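Side-chain contacts in putative N-acetylmuramoyl-L-alanine amidase (Neisseria meningitidis MC58, PDB 3CZX), which probably hydrolyses, as a zinc-dependent amidase, the amide link between N-acetylmuramoyl and L-amino acid residues in cell-wall glycopeptides: residues S23-E26 and A27-A30; L155-F158 and K159-K162. One frame throughout, in Å; residues are numbered along the deposited sequence.

Contact 1 (S23-E26 and A27-A30). With ZN (zinc ion), chain E.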
loop_
_atom_site.group_PDB
_atom_site.type_symbol
_atom_site.label_atom_id
_atom_site.label_comp_id
_atom_site.label_asym_id
_atom_site.label_seq_id
_atom_site.Cartn_x
_atom_site.Cartn_y
_atom_site.Cartn_z
ATOM N N SER A 23 13.619 4.533 -7.998
ATOM C CA SER A 23 12.877 5.209 -6.935
ATOM C C SER A 23 12.159 4.225 -6.010
ATOM O O SER A 23 11.412 4.659 -5.136
ATOM C CB SER A 23 11.902 6.255 -7.486
ATOM O OG SER A 23 10.978 5.666 -8.365
ATOM N N ASP A 24 12.399 2.927 -6.203
ATOM C CA ASP A 24 11.942 1.932 -5.240
ATOM C C ASP A 24 12.940 1.794 -4.097
ATOM O O ASP A 24 14.124 1.511 -4.316
ATOM C CB ASP A 24 11.742 0.596 -5.942
ATOM C CG ASP A 24 10.618 0.662 -6.971
ATOM O OD1 ASP A 24 9.558 1.214 -6.661
ATOM O OD2 ASP A 24 10.806 0.160 -8.079
ATOM N N ARG A 25 12.447 1.964 -2.875
ATOM C CA ARG A 25 13.283 1.902 -1.681
ATOM C C ARG A 25 12.827 0.784 -0.756
ATOM O O ARG A 25 11.634 0.675 -0.461
ATOM C CB ARG A 25 13.200 3.188 -0.891
ATOM C CG ARG A 25 13.537 4.480 -1.693
ATOM C CD ARG A 25 13.764 5.642 -0.732
ATOM N NE ARG A 25 12.617 5.871 0.140
ATOM C CZ ARG A 25 12.615 6.680 1.198
ATOM N NH1 ARG A 25 13.704 7.378 1.569
ATOM N NH2 ARG A 25 11.523 6.770 1.927
ATOM N N GLU A 26 13.791 0.033 -0.244
ATOM C CA GLU A 26 13.499 -1.032 0.735
ATOM C C GLU A 26 12.599 -0.554 1.857
ATOM O O GLU A 26 11.653 -1.240 2.248
ATOM C CB GLU A 26 14.794 -1.624 1.300
ATOM C CG GLU A 26 14.565 -2.757 2.332
ATOM C CD GLU A 26 15.813 -3.468 2.752
ATOM O OE1 GLU A 26 16.904 -3.087 2.273
ATOM O OE2 GLU A 26 15.696 -4.440 3.549
ATOM N N ALA A 27 12.871 0.617 2.396
ATOM C CA ALA A 27 12.112 1.139 3.534
ATOM C C ALA A 27 10.626 1.241 3.187
ATOM O O ALA A 27 9.750 1.011 4.046
ATOM C CB ALA A 27 12.635 2.483 3.950
ATOM N N ASP A 28 10.350 1.606 1.939
ATOM C CA ASP A 28 8.981 1.871 1.497
ATOM C C ASP A 28 8.306 0.546 1.255
ATOM O O ASP A 28 7.115 0.396 1.563
ATOM C CB ASP A 28 9.002 2.719 0.213
ATOM C CG ASP A 28 9.638 4.098 0.432
ATOM O OD1 ASP A 28 9.688 4.579 1.589
ATOM O OD2 ASP A 28 10.078 4.694 -0.579
ATOM N N LEU A 29 9.017 -0.391 0.609
ATOM C CA LEU A 29 8.454 -1.732 0.349
ATOM C C LEU A 29 8.172 -2.461 1.675
ATOM O O LEU A 29 7.136 -3.175 1.816
ATOM C CB LEU A 29 9.386 -2.560 -0.556
ATOM C CG LEU A 29 9.673 -1.976 -1.947
ATOM C CD1 LEU A 29 10.862 -2.683 -2.684
ATOM C CD2 LEU A 29 8.412 -2.012 -2.777
ATOM N N ALA A 30 9.061 -2.291 2.654
ATOM C CA ALA A 30 8.906 -2.930 3.955
ATOM C C ALA A 30 7.706 -2.336 4.725
ATOM O O ALA A 30 6.929 -3.081 5.353
ATOM C CB ALA A 30 10.217 -2.823 4.756
HETATM ZN ZN ZN E . 17.203 -4.725 5.049
HETATM O O HOH W 1 9.892 3.544 -2.982
HETATM O O HOH W 2 19.202 -5.038 6.132
HETATM O O HOH W 3 17.800 -6.670 4.190
#

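Contact 2 (L155-F158 and K159-K162)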
loop_
_atom_site.group_PDB
_atom_site.type_symbol
_atom_site.label_atom_id
_atom_site.label_comp_id
_atom_site.label_asym_id
_atom_site.label_seq_id
_atom_site.Cartn_x
_atom_site.Cartn_y
_atom_site.Cartn_z
ATOM N N LEU A 155 11.033 -7.738 -8.648
ATOM C CA LEU A 155 10.526 -6.490 -8.127
ATOM C C LEU A 155 9.278 -6.035 -8.898
ATOM O O LEU A 155 8.284 -5.560 -8.304
ATOM C CB LEU A 155 11.621 -5.404 -8.168
ATOM C CG LEU A 155 11.185 -3.979 -7.807
ATOM C CD1 LEU A 155 10.539 -3.820 -6.424
ATOM C CD2 LEU A 155 12.324 -3.000 -7.977
ATOM N N ALA A 156 9.306 -6.151 -10.215
ATOM C CA ALA A 156 8.097 -5.821 -11.014
ATOM C C ALA A 156 6.924 -6.702 -10.612
ATOM O O ALA A 156 5.797 -6.207 -10.540
ATOM C CB ALA A 156 8.371 -5.976 -12.519
ATOM N N LEU A 157 7.170 -7.985 -10.408
ATOM C CA LEU A 157 6.089 -8.909 -10.006
ATOM C C LEU A 157 5.532 -8.507 -8.675
ATOM O O LEU A 157 4.303 -8.482 -8.504
ATOM C CB LEU A 157 6.599 -10.357 -9.966
ATOM C CG LEU A 157 5.458 -11.364 -9.757
ATOM C CD1 LEU A 157 4.551 -11.377 -10.965
ATOM C CD2 LEU A 157 6.096 -12.723 -9.564
ATOM N N PHE A 158 6.417 -8.167 -7.738
ATOM C CA PHE A 158 6.002 -7.735 -6.402
ATOM C C PHE A 158 5.124 -6.499 -6.537
ATOM O O PHE A 158 4.082 -6.433 -5.943
ATOM C CB PHE A 158 7.144 -7.425 -5.463
ATOM C CG PHE A 158 6.691 -6.923 -4.114
ATOM C CD1 PHE A 158 6.162 -7.783 -3.170
ATOM C CD2 PHE A 158 6.711 -5.568 -3.808
ATOM C CE1 PHE A 158 5.715 -7.304 -1.928
ATOM C CE2 PHE A 158 6.256 -5.118 -2.563
ATOM C CZ PHE A 158 5.750 -6.014 -1.642
ATOM N N LYS A 159 5.600 -5.505 -7.286
ATOM C CA LYS A 159 4.862 -4.246 -7.389
ATOM C C LYS A 159 3.464 -4.420 -7.966
ATOM O O LYS A 159 2.550 -3.699 -7.560
ATOM C CB LYS A 159 5.678 -3.217 -8.206
ATOM C CG LYS A 159 6.923 -2.730 -7.525
ATOM C CD LYS A 159 7.913 -1.987 -8.428
ATOM C CE LYS A 159 7.459 -0.667 -8.847
ATOM N NZ LYS A 159 8.543 0.051 -9.633
ATOM N N THR A 160 3.285 -5.320 -8.924
ATOM C CA THR A 160 1.974 -5.589 -9.566
ATOM C C THR A 160 1.062 -6.515 -8.784
ATOM O O THR A 160 -0.110 -6.559 -9.094
ATOM C CB THR A 160 2.140 -6.171 -10.975
ATOM O OG1 THR A 160 2.744 -7.473 -10.881
ATOM C CG2 THR A 160 2.969 -5.215 -11.844
ATOM N N THR A 161 1.597 -7.234 -7.782
ATOM C CA THR A 161 0.825 -8.240 -7.017
ATOM C C THR A 161 1.019 -8.085 -5.500
ATOM O O THR A 161 0.735 -8.983 -4.753
ATOM C CB THR A 161 1.184 -9.664 -7.454
ATOM O OG1 THR A 161 1.290 -9.678 -8.883
ATOM C CG2 THR A 161 0.107 -10.675 -7.042
ATOM N N LYS A 162 1.421 -6.905 -5.085
ATOM C CA LYS A 162 1.731 -6.583 -3.689
ATOM C C LYS A 162 0.603 -6.966 -2.732
ATOM O O LYS A 162 0.830 -7.652 -1.722
ATOM C CB LYS A 162 1.958 -5.058 -3.631
ATOM C CG LYS A 162 2.278 -4.514 -2.306
ATOM C CD LYS A 162 2.842 -3.142 -2.462
ATOM C CE LYS A 162 1.756 -2.140 -2.767
ATOM N NZ LYS A 162 2.383 -0.855 -3.052
#

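Contact 1 (S23-E26 and A27-A30)
Arg25 and Asp28 face each other across a helix N-terminus: strand 24-25 runs straight into helix 26-45, and Arg25 is its N-cap residue. The salt bridge is side-on, arginine offering two N-H groups for the two carboxylate oxygens. NE reaches Asp28 OD2 at 2.9 Å, almost in the guanidinium plane but from above the carboxylate, while NH2 meets the syn side of Asp28 OD1 at 2.9 Å. The two planes stand 47° apart, so the grip is twisted. A bend at chi3 (-57°) folds the long arginine back over the first turn. Lys56 also pairs with Asp28 OD1, and a negative side chain probably suits the first turn, near the partly positive N-terminal end of the helix dipole.

Backbone bonds start the helix. Arg25 O accepts from both Asp28 N and Leu29 N, the latter at 3.0 Å, and Glu26 O receives Ala30 N at 2.8 Å.

Glu26 CG lies anti to the backbone N (chi1 -180°), and the extended chain, long enough to place a carboxylate on the metal from the helix start, carries OE2 to the zinc ion at 2.1 Å; His12, His78 and two waters complete the site. Backbone N-H groups of Ala19 and Thr79 hold OE1 and OE2 respectively. Beside the salt bridge, a water accepts from Arg25 N and donates to Ser23 O and to Asp28 OD2, 2.7 Å from the latter.

Contact 2 (L155-F158 and K159-K162)
The ring of Phe158 has the aliphatic chain of Lys162 against it, one helical turn on, with Lys162 CB over one face. Farther out, Lys162 CG lies 3.8 Å from Phe158 CZ, and the chain slants outward past the CE2-CZ side of the ring. Phe158 also stacks with Phe147 and touches Met33 and Trp115, as befits a large buried aromatic between secondary-structure elements. Lys162 suits the boundary: greasy along its length, it delivers its ammonium to Asp32 of the second subunit and Asp32 of its own chain.

The other i to i+4 pair is Leu155 with Lys159. Lys159 turns back along the helix, and its CD meets Leu155 CD1 at 3.8 Å, a branched apolar tip against methylenes. A bend at chi3 (71°) then directs the amine to Asp24, and Ser23 of the second subunit shares it.

Backbone bonds are regular at first: Lys159 N to Leu155 O at 2.9 Å, then Thr160 N to Ala156 O at 3.1 Å. The pattern slackens at Thr161, whose N bonds to Phe158 O at 3.2 Å and only weakly to Leu157 O. Nearby, Thr160 OG1 lies 3.0 Å from Leu157 O; its first torsion (chi1 66°) places it between the backbone N and the carbonyl carbon, near the carbonyls of the preceding turn. The whole is a two-turn length of helix 152-177, amphipathic in character, with an i to i+3, 3-10-like bond at Thr161, one side packed on helix 26-45 and another facing the second subunit.

How the contacts relate
Contact 1 begins helix 26-45 and contact 2 lies near the start of helix 152-177; their centres are 12 Å apart and they touch directly. Asp24 OD2 and Lys159 NZ form a salt bridge of 2.7 Å. Alongside, Leu29 enters the apolar seam, with CD2 3.8 Å from Phe158 CE2 and CD1 3.9 Å from Leu155 CD1. The zinc belongs to contact 1 alone: the nearest side-chain atom of Leu155 is about 13 Å from the metal. Through the Leu29 packing, contact 2 backs the helix that begins with the zinc ligand Glu26, while itself staying away from the metal. Both contacts also reach the second subunit, where Thr160 packs on Arg25 of the other chain.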